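Local coordinates for protein metallopeptidase containing co-catalytic metalloactive site (Shewanella denitrificans OS217, PDB 3B2Y) that probably acts as a zinc-dependent carboxypeptidase of the M14 family, cleaving residues from peptide C termini, and carries a nickel ion in its metal site here, at residues G47-F52 with N110-K115; G74-E79 with T168-V173; L157-S162 with A232-S237; V180-P185 with V221-F226. One frame throughout, in Å; residues are numbered along the deposited sequence. Where two conformers were deposited one is given.

In the fold
From the N terminus, the hairpin at 47-52 meets helix 111-115, where interaction 1 closes its loop. Interaction 2 opens inside it, at 74-79, and closes only at 168-173, so the two cross; they touch where Asn110 bonds to Gly74 and Phe75. Interaction 3 starts at 157-162, before interaction 2 has closed, and crosses it in turn, ending at 232-237. Interaction 4 (180-185 with 221-226) is nested within that last loop and touches interaction 3 through Phe226 and Val235. Together they tie hairpin to helix 111-115, metal loop to strand 165-172, helix 155-161 to helix 230-236, and strand 179-183 to the outermost strand 221-223.

Interaction 1. Residues G47-F52 with N110-K115; sequences GSVDSF and NPTGFK
Phe52 lays its side chain along Pro111 and ends on Lys115, a short example of how an apolar patch joins a hairpin to a helix. Its CB starts the contact, 3.6 Å from Pro111 CB and almost as near to Pro111 CG. CG of Phe52 and then CD2 stay within reach of the same proline CB, the two side chains sliding past each other in opposite directions. Farther out, CE2 leaves the proline and comes to the lysine chain, and CZ completes the path at 3.8 Å from Lys115 CD, the two side chains crossing at about a right angle. With Phe52 CG anti to its carbonyl carbon (chi1 -53°), this rotation carries the ring along the helix from Pro111 to Lys115.

Val49, at the first corner of the type I' turn that joins strands 42-49 and 52-58, adds CG1 at 3.9 Å from Pro111 CG. The methyl CG2 of Thr112 lies near this valine, at the edge of the Phe52 ring, and 3.3 Å from Asp50 OD2. That carboxylate forms its salt bridge with Arg122, whose backbone N also bonds to Thr112 OG1. Asn110 caps the helix, OD1 accepting from Gly113 N at 3.0 Å. Between hairpin and helix the meeting is thus mostly one of carbon surfaces, while Arg122 serves polar groups on both sides.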
loop_
_atom_site.group_PDB
_atom_site.type_symbol
_atom_site.label_atom_id
_atom_site.label_comp_id
_atom_site.label_asym_id
_atom_site.label_seq_id
_atom_site.Cartn_x
_atom_site.Cartn_y
_atom_site.Cartn_z
ATOM N N GLY A 47 -14.479 6.258 6.634
ATOM C CA GLY A 47 -15.485 6.761 5.734
ATOM C C GLY A 47 -16.012 5.627 4.895
ATOM O O GLY A 47 -15.494 4.509 4.920
ATOM N N SER A 48 -16.962 5.970 4.051
ATOM C CA SER A 48 -17.608 4.988 3.179
ATOM C C SER A 48 -18.125 5.642 1.923
ATOM O O SER A 48 -18.546 6.798 1.968
ATOM C CB SER A 48 -18.694 4.216 3.954
ATOM O OG SER A 48 -19.944 4.796 4.062
ATOM N N VAL A 49 -18.068 4.928 0.798
ATOM C CA VAL A 49 -18.601 5.402 -0.446
ATOM C C VAL A 49 -19.236 4.216 -1.170
ATOM O O VAL A 49 -18.675 3.116 -1.152
ATOM C CB VAL A 49 -17.476 6.057 -1.293
ATOM C CG1 VAL A 49 -16.399 5.124 -1.543
ATOM C CG2 VAL A 49 -18.078 6.664 -2.614
ATOM N N ASP A 50 -20.422 4.430 -1.739
ATOM C CA ASP A 50 -21.136 3.408 -2.497
ATOM C C ASP A 50 -21.317 2.164 -1.646
ATOM O O ASP A 50 -21.234 1.049 -2.142
ATOM C CB ASP A 50 -20.420 3.100 -3.814
ATOM C CG ASP A 50 -20.627 4.164 -4.860
ATOM O OD1 ASP A 50 -21.488 5.073 -4.664
ATOM O OD2 ASP A 50 -19.972 4.069 -5.925
ATOM N N SER A 51 -21.574 2.383 -0.353
ATOM C CA SER A 51 -21.807 1.328 0.654
ATOM C C SER A 51 -20.570 0.559 1.122
ATOM O O SER A 51 -20.686 -0.363 1.928
ATOM C CB SER A 51 -22.893 0.353 0.171
ATOM O OG SER A 51 -24.220 0.868 0.411
ATOM N N PHE A 52 -19.386 0.903 0.613
ATOM C CA PHE A 52 -18.136 0.258 0.985
ATOM C C PHE A 52 -17.330 1.077 1.979
ATOM O O PHE A 52 -16.997 2.215 1.711
ATOM C CB PHE A 52 -17.249 0.053 -0.228
ATOM C CG PHE A 52 -17.894 -0.653 -1.368
ATOM C CD1 PHE A 52 -18.300 -1.957 -1.237
ATOM C CD2 PHE A 52 -18.075 -0.003 -2.586
ATOM C CE1 PHE A 52 -18.910 -2.633 -2.293
ATOM C CE2 PHE A 52 -18.673 -0.672 -3.639
ATOM C CZ PHE A 52 -19.110 -1.983 -3.479
ATOM N N ASN A 110 -9.694 2.947 -2.126
ATOM C CA ASN A 110 -10.506 3.243 -3.290
ATOM C C ASN A 110 -11.422 2.034 -3.687
ATOM O O ASN A 110 -11.200 1.338 -4.656
ATOM C CB ASN A 110 -9.594 3.560 -4.438
ATOM C CG ASN A 110 -10.339 3.947 -5.716
ATOM O OD1 ASN A 110 -11.552 4.172 -5.757
ATOM N ND2 ASN A 110 -9.562 4.050 -6.791
ATOM N N PRO A 111 -12.413 1.746 -2.865
ATOM C CA PRO A 111 -13.235 0.555 -3.228
ATOM C C PRO A 111 -14.017 0.672 -4.495
ATOM O O PRO A 111 -14.180 -0.337 -5.191
ATOM C CB PRO A 111 -14.199 0.475 -2.039
ATOM C CG PRO A 111 -14.234 1.866 -1.480
ATOM C CD PRO A 111 -12.806 2.297 -1.585
ATOM N N THR A 112 -14.470 1.866 -4.882
ATOM C CA THR A 112 -15.221 1.980 -6.158
ATOM C C THR A 112 -14.330 1.683 -7.417
ATOM O O THR A 112 -14.760 0.973 -8.308
ATOM C CB THR A 112 -15.973 3.285 -6.276
ATOM O OG1 THR A 112 -15.071 4.384 -6.442
ATOM C CG2 THR A 112 -16.889 3.477 -5.055
ATOM N N GLY A 113 -13.082 2.142 -7.389
ATOM C CA GLY A 113 -12.085 1.860 -8.412
ATOM C C GLY A 113 -11.695 0.383 -8.415
ATOM O O GLY A 113 -11.558 -0.224 -9.489
ATOM N N PHE A 114 -11.519 -0.194 -7.231
ATOM C CA PHE A 114 -11.170 -1.598 -7.054
ATOM C C PHE A 114 -12.266 -2.488 -7.696
ATOM O O PHE A 114 -11.947 -3.414 -8.412
ATOM C CB PHE A 114 -10.982 -1.890 -5.583
ATOM C CG PHE A 114 -10.599 -3.299 -5.257
ATOM C CD1 PHE A 114 -9.263 -3.688 -5.239
ATOM C CD2 PHE A 114 -11.559 -4.212 -4.870
ATOM C CE1 PHE A 114 -8.901 -4.979 -4.855
ATOM C CE2 PHE A 114 -11.207 -5.498 -4.492
ATOM C CZ PHE A 114 -9.863 -5.875 -4.487
ATOM N N LYS A 115 -13.528 -2.198 -7.390
ATOM C CA LYS A 115 -14.677 -2.957 -7.932
ATOM C C LYS A 115 -14.682 -2.923 -9.453
ATOM O O LYS A 115 -15.071 -3.903 -10.124
ATOM C CB LYS A 115 -16.004 -2.389 -7.346
ATOM C CG LYS A 115 -17.255 -3.045 -7.856
ATOM C CD LYS A 115 -18.492 -2.465 -7.151
ATOM C CE LYS A 115 -19.754 -2.824 -7.899
ATOM N NZ LYS A 115 -19.881 -1.955 -9.093
#

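Interaction 2. Residues G74-E79 with T168-V173; sequences GFHGEE and TCHEDV. With NI (nickel (II) ion), chain C.
Two histidines and a bidentate glutamate, drawn from both segments, close on one nickel ion. His76 ND1 and His170 ND1 each bind it at 2.2 Å, and Glu79 straddles it with OE1 at 2.1 Å and OE2 just beyond. Water 3 also binds the ion; a second water is modelled so close that its bond is doubtful. The imidazole planes stand 71° apart. An extended chain beyond CG (chi2 177°) carries the Glu79 carboxylate from the turn at 76-79 to the metal.

The His-x-x-Glu pair followed by a distant histidine is the metal-binding signature of M14 carboxypeptidases, whose usual ion is zinc. Here the first two ligands sit in the loop after strand 68-73 and the third on strand 165-172, with Glu246, the predicted proton donor/acceptor, beside His170.

Glu171 N gives a nearly straight bond (167°) to Glu79 OE1, meeting it from above the carboxylate plane at 3.2 Å, while Arg119 donates to OE2. The side chain of Glu171 passes alongside the Glu79 backbone, OE2 near its carbonyl carbon, to Arg256 and Ala81 N. With an alanine here Arg256 would probably lose its charged mate and Ala81 N its acceptor. Water 1 joins the segments again, accepting from Gly74 N and donating to Glu79 O (2.7 Å) and Cys169 O (2.8 Å).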
loop_
_atom_site.group_PDB
_atom_site.type_symbol
_atom_site.label_atom_id
_atom_site.label_comp_id
_atom_site.label_asym_id
_atom_site.label_seq_id
_atom_site.Cartn_x
_atom_site.Cartn_y
_atom_site.Cartn_z
ATOM N N GLY A 74 -4.417 -0.161 -2.214
ATOM C CA GLY A 74 -5.710 0.028 -2.897
ATOM C C GLY A 74 -6.103 1.477 -3.112
ATOM O O GLY A 74 -7.259 1.788 -3.106
ATOM N N PHE A 75 -5.129 2.359 -3.360
ATOM C CA PHE A 75 -5.461 3.726 -3.790
ATOM C C PHE A 75 -5.910 3.709 -5.277
ATOM O O PHE A 75 -6.695 4.562 -5.680
ATOM C CB PHE A 75 -4.224 4.641 -3.661
ATOM C CG PHE A 75 -3.986 5.123 -2.262
ATOM C CD1 PHE A 75 -3.313 4.342 -1.334
ATOM C CD2 PHE A 75 -4.488 6.352 -1.863
ATOM C CE1 PHE A 75 -3.166 4.795 -0.009
ATOM C CE2 PHE A 75 -4.305 6.831 -0.558
ATOM C CZ PHE A 75 -3.686 6.057 0.370
ATOM N N HIS A 76 -5.312 2.804 -6.090
ATOM C CA HIS A 76 -5.561 2.743 -7.520
ATOM C C HIS A 76 -6.195 1.405 -7.832
ATOM O O HIS A 76 -5.653 0.345 -7.513
ATOM C CB HIS A 76 -4.284 2.982 -8.305
ATOM C CG HIS A 76 -3.718 4.348 -8.109
ATOM N ND1 HIS A 76 -2.387 4.576 -7.912
ATOM C CD2 HIS A 76 -4.318 5.565 -8.030
ATOM C CE1 HIS A 76 -2.167 5.873 -7.774
ATOM N NE2 HIS A 76 -3.322 6.497 -7.838
ATOM N N GLY A 77 -7.379 1.443 -8.415
ATOM C CA GLY A 77 -8.150 0.227 -8.549
ATOM C C GLY A 77 -7.651 -0.811 -9.509
ATOM O O GLY A 77 -7.980 -1.978 -9.382
ATOM N N GLU A 78 -6.835 -0.402 -10.462
ATOM C CA GLU A 78 -6.196 -1.362 -11.377
ATOM C C GLU A 78 -5.009 -2.082 -10.676
ATOM O O GLU A 78 -4.477 -3.042 -11.215
ATOM C CB GLU A 78 -5.770 -0.691 -12.693
ATOM C CG GLU A 78 -4.418 -0.000 -12.821
ATOM C CD GLU A 78 -4.349 1.318 -12.116
ATOM O OE1 GLU A 78 -5.151 1.490 -11.186
ATOM O OE2 GLU A 78 -3.479 2.172 -12.448
ATOM N N GLU A 79 -4.592 -1.578 -9.511
ATOM C CA GLU A 79 -3.420 -2.098 -8.780
ATOM C C GLU A 79 -3.820 -3.126 -7.721
ATOM O O GLU A 79 -3.473 -3.010 -6.561
ATOM C CB GLU A 79 -2.666 -0.907 -8.167
ATOM C CG GLU A 79 -2.162 0.007 -9.287
ATOM C CD GLU A 79 -1.445 1.288 -8.821
ATOM O OE1 GLU A 79 -1.152 1.391 -7.618
ATOM O OE2 GLU A 79 -1.272 2.209 -9.697
ATOM N N THR A 168 3.355 1.892 1.291
ATOM C CA THR A 168 2.242 1.780 0.369
ATOM C C THR A 168 2.606 0.773 -0.720
ATOM O O THR A 168 3.782 0.723 -1.267
ATOM C CB THR A 168 1.876 3.138 -0.299
ATOM O OG1 THR A 168 3.001 3.639 -1.014
ATOM C CG2 THR A 168 1.517 4.168 0.703
ATOM N N CYS A 169 1.611 -0.041 -1.042
ATOM C CA CYS A 169 1.800 -1.108 -2.002
ATOM C C CYS A 169 1.010 -0.795 -3.237
ATOM O O CYS A 169 -0.221 -0.982 -3.266
ATOM C CB CYS A 169 1.318 -2.415 -1.387
ATOM S SG CYS A 169 2.558 -2.897 -0.098
ATOM N N HIS A 170 1.729 -0.305 -4.225
ATOM C CA HIS A 170 1.234 -0.040 -5.550
ATOM C C HIS A 170 1.672 -1.022 -6.655
ATOM O O HIS A 170 2.494 -1.940 -6.483
ATOM C CB HIS A 170 1.667 1.385 -5.964
ATOM C CG HIS A 170 0.951 2.484 -5.211
ATOM N ND1 HIS A 170 0.109 3.400 -5.821
ATOM C CD2 HIS A 170 1.001 2.833 -3.907
ATOM C CE1 HIS A 170 -0.369 4.227 -4.903
ATOM N NE2 HIS A 170 0.170 3.917 -3.738
ATOM N N GLU A 171 1.134 -0.791 -7.834
ATOM C CA GLU A 171 1.587 -1.511 -8.992
ATOM C C GLU A 171 1.719 -0.556 -10.150
ATOM O O GLU A 171 1.017 0.449 -10.242
ATOM C CB GLU A 171 0.623 -2.619 -9.396
ATOM C CG GLU A 171 0.146 -3.611 -8.316
ATOM C CD GLU A 171 -0.278 -4.947 -8.953
ATOM O OE1 GLU A 171 0.641 -5.751 -9.262
ATOM O OE2 GLU A 171 -1.523 -5.204 -9.111
ATOM N N ASP A 172 2.569 -0.913 -11.066
ATOM C CA ASP A 172 2.693 -0.177 -12.308
ATOM C C ASP A 172 2.164 -1.106 -13.404
ATOM O O ASP A 172 2.857 -2.042 -13.868
ATOM C CB ASP A 172 4.124 0.256 -12.514
ATOM C CG ASP A 172 4.278 1.244 -13.680
ATOM O OD1 ASP A 172 3.504 1.116 -14.651
ATOM O OD2 ASP A 172 5.178 2.120 -13.609
ATOM N N VAL A 173 0.952 -0.811 -13.860
ATOM C CA VAL A 173 0.127 -1.829 -14.553
ATOM C C VAL A 173 0.699 -2.304 -15.870
ATOM O O VAL A 173 0.486 -3.444 -16.275
ATOM C CB VAL A 173 -1.362 -1.347 -14.735
ATOM C CG1 VAL A 173 -1.444 -0.185 -15.724
ATOM C CG2 VAL A 173 -2.245 -2.485 -15.196
HETATM NI NI NI C . -0.535 3.358 -7.962
HETATM O O HOH W 1 -2.702 -1.333 -4.601
HETATM O O HOH W 2 -0.580 1.419 -12.646
HETATM O O HOH W 3 1.363 2.921 -9.189
HETATM O O HOH W 4 0.376 4.775 -8.635
#

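Interaction 3. Residues L157-S162 with A232-S237; sequences LLCAAS and AFLVRS
Helices 157-161 and 232-236 cross at 79°, their axes 10.1 Å apart at closest approach, with Cys159 and Leu234 as the nearest backbone positions. The contact is small, 194 Å² in all, and is led by a sulfur and a leucine branch. Cys159 SG packs against the C-terminal end of the other helix and the residue after it: it is 3.5 Å from Ser237 CB and 4.0 Å from Leu234 CD2. It also lies beside the Phe233 ring, 5.2 Å from the centroid and oblique to the plane, a sulfur-aromatic contact. One torsion explains this reach, since SG stands anti to the carbonyl carbon (chi1 -70°).

Leu234 pushes both methyls toward Ser162, CD2 coming 3.9 Å from OG and CD1 nearly as close. Leu70 of strand 68-73 touches Leu234 and Ser162 alike, so this side of the contact rests against the central sheet.

Both serines turn their hydroxyls back on their own segments. Ser162 OG donates to Leu158 O, and Ser237 OG donates to Phe233 O at 2.8 Å. The latter carbonyl also accepts from Ser237 N, the two donors arriving from opposite faces of its plane, and Ser237 OG itself rests over the centre of the Phe233 ring. Water 6 donates to Ser162 OG and can also donate to Leu234 O, bridging the two segments. The direct contact therefore depends mostly on sulfur and carbon surfaces, with the polar link between the segments probably left to water.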
loop_
_atom_site.group_PDB
_atom_site.type_symbol
_atom_site.label_atom_id
_atom_site.label_comp_id
_atom_site.label_asym_id
_atom_site.label_seq_id
_atom_site.Cartn_x
_atom_site.Cartn_y
_atom_site.Cartn_z
ATOM N N LEU A 157 -4.538 10.834 13.265
ATOM C CA LEU A 157 -4.567 9.394 13.544
ATOM C C LEU A 157 -3.587 8.703 12.572
ATOM O O LEU A 157 -2.785 7.857 12.980
ATOM C CB LEU A 157 -5.972 8.883 13.401
ATOM C CG LEU A 157 -6.173 7.390 13.562
ATOM C CD1 LEU A 157 -5.928 7.017 15.005
ATOM C CD2 LEU A 157 -7.521 7.007 13.055
ATOM N N LEU A 158 -3.577 9.106 11.303
ATOM C CA LEU A 158 -2.728 8.461 10.317
ATOM C C LEU A 158 -1.234 8.797 10.519
ATOM O O LEU A 158 -0.371 7.961 10.272
ATOM C CB LEU A 158 -3.154 8.841 8.904
ATOM C CG LEU A 158 -4.506 8.175 8.613
ATOM C CD1 LEU A 158 -5.085 8.794 7.323
ATOM C CD2 LEU A 158 -4.428 6.637 8.544
ATOM N N CYS A 159 -0.954 10.030 10.902
ATOM C CA CYS A 159 0.404 10.461 11.240
ATOM C C CYS A 159 0.925 9.675 12.459
ATOM O O CYS A 159 2.038 9.145 12.421
ATOM C CB CYS A 159 0.444 11.968 11.421
ATOM S SG CYS A 159 0.207 12.783 9.788
ATOM N N ALA A 160 0.123 9.570 13.505
ATOM C CA ALA A 160 0.461 8.689 14.676
ATOM C C ALA A 160 0.797 7.246 14.238
ATOM O O ALA A 160 1.803 6.634 14.708
ATOM C CB ALA A 160 -0.694 8.672 15.725
ATOM N N ALA A 161 -0.016 6.732 13.310
ATOM C CA ALA A 161 0.102 5.333 12.837
ATOM C C ALA A 161 1.358 5.046 12.037
ATOM O O ALA A 161 1.789 3.889 11.962
ATOM C CB ALA A 161 -1.222 4.908 12.073
ATOM N N SER A 162 2.000 6.091 11.501
ATOM C CA SER A 162 3.086 5.922 10.493
ATOM C C SER A 162 4.369 6.533 11.045
ATOM O O SER A 162 5.349 6.675 10.303
ATOM C CB SER A 162 2.695 6.601 9.177
ATOM O OG SER A 162 2.290 7.942 9.458
ATOM N N ALA A 232 4.204 10.880 0.593
ATOM C CA ALA A 232 5.056 12.079 0.763
ATOM C C ALA A 232 4.495 12.983 1.848
ATOM O O ALA A 232 5.254 13.603 2.615
ATOM C CB ALA A 232 5.232 12.856 -0.555
ATOM N N PHE A 233 3.183 13.122 1.858
ATOM C CA PHE A 233 2.434 13.811 2.932
ATOM C C PHE A 233 2.813 13.282 4.333
ATOM O O PHE A 233 3.137 14.043 5.245
ATOM C CB PHE A 233 0.903 13.657 2.740
ATOM C CG PHE A 233 0.116 14.179 3.884
ATOM C CD1 PHE A 233 -0.010 15.557 4.063
ATOM C CD2 PHE A 233 -0.475 13.317 4.847
ATOM C CE1 PHE A 233 -0.715 16.068 5.174
ATOM C CE2 PHE A 233 -1.174 13.827 5.961
ATOM C CZ PHE A 233 -1.328 15.210 6.099
ATOM N N LEU A 234 2.782 11.975 4.505
ATOM C CA LEU A 234 3.114 11.422 5.807
ATOM C C LEU A 234 4.620 11.682 6.173
ATOM O O LEU A 234 4.924 11.884 7.309
ATOM C CB LEU A 234 2.731 9.982 5.935
ATOM C CG LEU A 234 1.310 9.561 5.687
ATOM C CD1 LEU A 234 1.253 8.068 5.646
ATOM C CD2 LEU A 234 0.511 10.121 6.812
ATOM N N VAL A 235 5.524 11.693 5.190
ATOM C CA VAL A 235 6.910 12.027 5.442
ATOM C C VAL A 235 7.038 13.489 5.862
ATOM O O VAL A 235 7.741 13.822 6.824
ATOM C CB VAL A 235 7.755 11.651 4.226
ATOM C CG1 VAL A 235 9.209 12.202 4.334
ATOM C CG2 VAL A 235 7.674 10.063 4.048
ATOM N N ARG A 236 6.407 14.394 5.134
ATOM C CA ARG A 236 6.473 15.841 5.489
ATOM C C ARG A 236 5.882 16.011 6.912
ATOM O O ARG A 236 6.270 16.893 7.676
ATOM C CB ARG A 236 5.637 16.622 4.504
ATOM C CG ARG A 236 6.218 16.705 3.145
ATOM C CD ARG A 236 5.607 17.892 2.415
ATOM N NE ARG A 236 5.993 17.916 1.005
ATOM C CZ ARG A 236 5.300 17.339 0.022
ATOM N NH1 ARG A 236 4.157 16.693 0.278
ATOM N NH2 ARG A 236 5.755 17.423 -1.224
ATOM N N SER A 237 4.979 15.126 7.264
ATOM C CA SER A 237 4.264 15.191 8.548
ATOM C C SER A 237 5.061 14.503 9.668
ATOM O O SER A 237 4.619 14.492 10.820
ATOM C CB SER A 237 2.892 14.557 8.397
ATOM O OG SER A 237 2.093 15.311 7.466
HETATM O O HOH W 5 4.277 11.448 12.007
HETATM O O HOH W 6 3.548 10.466 9.642
#

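Interaction 4. Residues V180-P185 with V221-F226; sequences VYSFEP and VIFNHF
The carbonyl oxygen of Ser182 is gripped by two donors, Asn224 N at 2.7 Å and water 7 at 3.0 Å, and the first of these bonds is almost perfectly straight (177°). It is the last rung of a parallel pair, strands 180-183 and 221-223, at one border of the mixed sheet that forms the core of this α/β fold. Earlier rungs run from Ile222 N to Val180 O and from Ser182 N to Ile222 O. Water 7 accepts from His225 N and so bridges the two segments beyond the last rung.

On one face of the sheet Ile222 lies alongside Tyr181, pointing the same way; its CD1 sits over the ring in a CH-pi contact, 4.1 Å from the centroid. Tyr181 also touches Glu246, the predicted proton donor/acceptor, which places this pair beside the probable active site. On the opposite face Val180 CG1 meets Val221 CG2, and Ser182 OG, bonded to Ser193, lies at the edge of the Phe223 ring.

Beyond the strands, the Asn224 amide binds the backbone of Glu184 at both ends. ND2 donates to Glu184 O in the plane of the amide at 3.1 Å, while OD1 takes a weak bond from Glu184 N. Losing this amide to an alanine would probably leave Glu184 O and N without these partners and let the chain after the strand move. Phe183 holds CG anti to its carbonyl carbon (chi1 -51°), which swings the ring to Phe226; the two form a T-shaped pair, planes at 72°, with Phe183 CD2 set 3.7 Å from Phe226 CZ.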
loop_
_atom_site.group_PDB
_atom_site.type_symbol
_atom_site.label_atom_id
_atom_site.label_comp_id
_atom_site.label_asym_id
_atom_site.label_seq_id
_atom_site.Cartn_x
_atom_site.Cartn_y
_atom_site.Cartn_z
ATOM N N VAL A 180 10.905 0.585 -6.485
ATOM C CA VAL A 180 10.425 1.103 -5.241
ATOM C C VAL A 180 10.727 2.607 -5.141
ATOM O O VAL A 180 11.835 3.056 -5.450
ATOM C CB VAL A 180 11.057 0.373 -4.047
ATOM C CG1 VAL A 180 12.617 0.581 -3.982
ATOM C CG2 VAL A 180 10.431 0.904 -2.799
ATOM N N TYR A 181 9.744 3.389 -4.724
ATOM C CA TYR A 181 10.013 4.760 -4.293
ATOM C C TYR A 181 10.416 4.735 -2.830
ATOM O O TYR A 181 9.790 4.054 -2.049
ATOM C CB TYR A 181 8.738 5.587 -4.350
ATOM C CG TYR A 181 8.176 5.855 -5.705
ATOM C CD1 TYR A 181 7.288 4.971 -6.310
ATOM C CD2 TYR A 181 8.483 7.023 -6.358
ATOM C CE1 TYR A 181 6.752 5.246 -7.530
ATOM C CE2 TYR A 181 7.939 7.323 -7.568
ATOM C CZ TYR A 181 7.083 6.446 -8.164
ATOM O OH TYR A 181 6.573 6.775 -9.415
ATOM N N SER A 182 11.393 5.510 -2.416
ATOM C CA SER A 182 11.743 5.523 -0.998
ATOM C C SER A 182 12.068 6.934 -0.488
ATOM O O SER A 182 12.486 7.787 -1.248
ATOM C CB SER A 182 12.911 4.551 -0.728
ATOM O OG SER A 182 14.127 5.152 -0.966
ATOM N N PHE A 183 11.888 7.129 0.815
ATOM C CA PHE A 183 12.174 8.386 1.533
ATOM C C PHE A 183 12.907 8.006 2.828
ATOM O O PHE A 183 12.409 7.223 3.629
ATOM C CB PHE A 183 10.882 9.156 1.855
ATOM C CG PHE A 183 9.946 9.375 0.655
ATOM C CD1 PHE A 183 9.176 8.327 0.140
ATOM C CD2 PHE A 183 9.857 10.595 0.061
ATOM C CE1 PHE A 183 8.335 8.525 -0.936
ATOM C CE2 PHE A 183 9.032 10.781 -1.004
ATOM C CZ PHE A 183 8.265 9.743 -1.492
ATOM N N GLU A 184 14.119 8.527 2.992
ATOM C CA GLU A 184 14.873 8.437 4.245
ATOM C C GLU A 184 15.477 9.802 4.513
ATOM O O GLU A 184 15.770 10.547 3.561
ATOM C CB GLU A 184 16.014 7.401 4.165
ATOM C CG GLU A 184 15.538 6.008 3.706
ATOM C CD GLU A 184 16.585 4.917 3.895
ATOM O OE1 GLU A 184 17.357 4.972 4.878
ATOM O OE2 GLU A 184 16.645 3.998 3.050
ATOM N N PRO A 185 15.723 10.127 5.793
ATOM C CA PRO A 185 16.376 11.399 6.120
ATOM C C PRO A 185 17.902 11.295 5.996
ATOM O O PRO A 185 18.619 11.525 6.959
ATOM C CB PRO A 185 15.947 11.633 7.572
ATOM C CG PRO A 185 15.919 10.251 8.152
ATOM C CD PRO A 185 15.422 9.354 7.005
ATOM N N VAL A 221 15.412 1.941 -7.456
ATOM C CA VAL A 221 14.987 2.837 -6.397
ATOM C C VAL A 221 14.798 4.230 -6.978
ATOM O O VAL A 221 15.601 4.661 -7.824
ATOM C CB VAL A 221 16.020 2.863 -5.258
ATOM C CG1 VAL A 221 15.635 3.898 -4.201
ATOM C CG2 VAL A 221 16.093 1.467 -4.614
ATOM N N ILE A 222 13.677 4.870 -6.621
ATOM C CA ILE A 222 13.499 6.318 -6.809
ATOM C C ILE A 222 13.531 6.953 -5.417
ATOM O O ILE A 222 12.679 6.651 -4.584
ATOM C CB ILE A 222 12.157 6.619 -7.509
ATOM C CG1 ILE A 222 12.187 6.143 -8.962
ATOM C CG2 ILE A 222 11.785 8.125 -7.424
ATOM C CD1 ILE A 222 10.810 5.469 -9.373
ATOM N N PHE A 223 14.493 7.837 -5.174
ATOM C CA PHE A 223 14.766 8.262 -3.809
ATOM C C PHE A 223 14.382 9.721 -3.499
ATOM O O PHE A 223 14.825 10.655 -4.160
ATOM C CB PHE A 223 16.244 8.039 -3.531
ATOM C CG PHE A 223 16.633 8.245 -2.105
ATOM C CD1 PHE A 223 16.119 7.442 -1.121
ATOM C CD2 PHE A 223 17.577 9.219 -1.759
ATOM C CE1 PHE A 223 16.499 7.604 0.202
ATOM C CE2 PHE A 223 17.948 9.385 -0.436
ATOM C CZ PHE A 223 17.381 8.564 0.541
ATOM N N ASN A 224 13.556 9.899 -2.473
ATOM C CA ASN A 224 13.242 11.223 -1.965
ATOM C C ASN A 224 12.655 12.136 -3.026
ATOM O O ASN A 224 12.952 13.320 -3.062
ATOM C CB ASN A 224 14.448 11.878 -1.290
ATOM C CG ASN A 224 14.627 11.432 0.171
ATOM O OD1 ASN A 224 13.749 10.808 0.756
ATOM N ND2 ASN A 224 15.748 11.787 0.753
ATOM N N HIS A 225 11.792 11.569 -3.855
ATOM C CA HIS A 225 11.053 12.336 -4.853
ATOM C C HIS A 225 9.694 12.750 -4.226
ATOM O O HIS A 225 8.809 11.953 -4.123
ATOM C CB HIS A 225 10.813 11.460 -6.086
ATOM C CG HIS A 225 9.896 12.078 -7.104
ATOM N ND1 HIS A 225 10.345 12.929 -8.094
ATOM C CD2 HIS A 225 8.550 11.959 -7.288
ATOM C CE1 HIS A 225 9.320 13.307 -8.845
ATOM N NE2 HIS A 225 8.217 12.741 -8.371
ATOM N N PHE A 226 9.576 13.991 -3.810
ATOM C CA PHE A 226 8.346 14.483 -3.213
ATOM C C PHE A 226 7.321 14.973 -4.217
ATOM O O PHE A 226 7.625 15.631 -5.157
ATOM C CB PHE A 226 8.611 15.513 -2.151
ATOM C CG PHE A 226 9.284 14.974 -0.948
ATOM C CD1 PHE A 226 10.626 14.730 -0.940
ATOM C CD2 PHE A 226 8.576 14.710 0.202
ATOM C CE1 PHE A 226 11.239 14.226 0.160
ATOM C CE2 PHE A 226 9.204 14.218 1.285
ATOM C CZ PHE A 226 10.538 13.983 1.261
HETATM O O HOH W 7 10.794 8.806 -3.453
#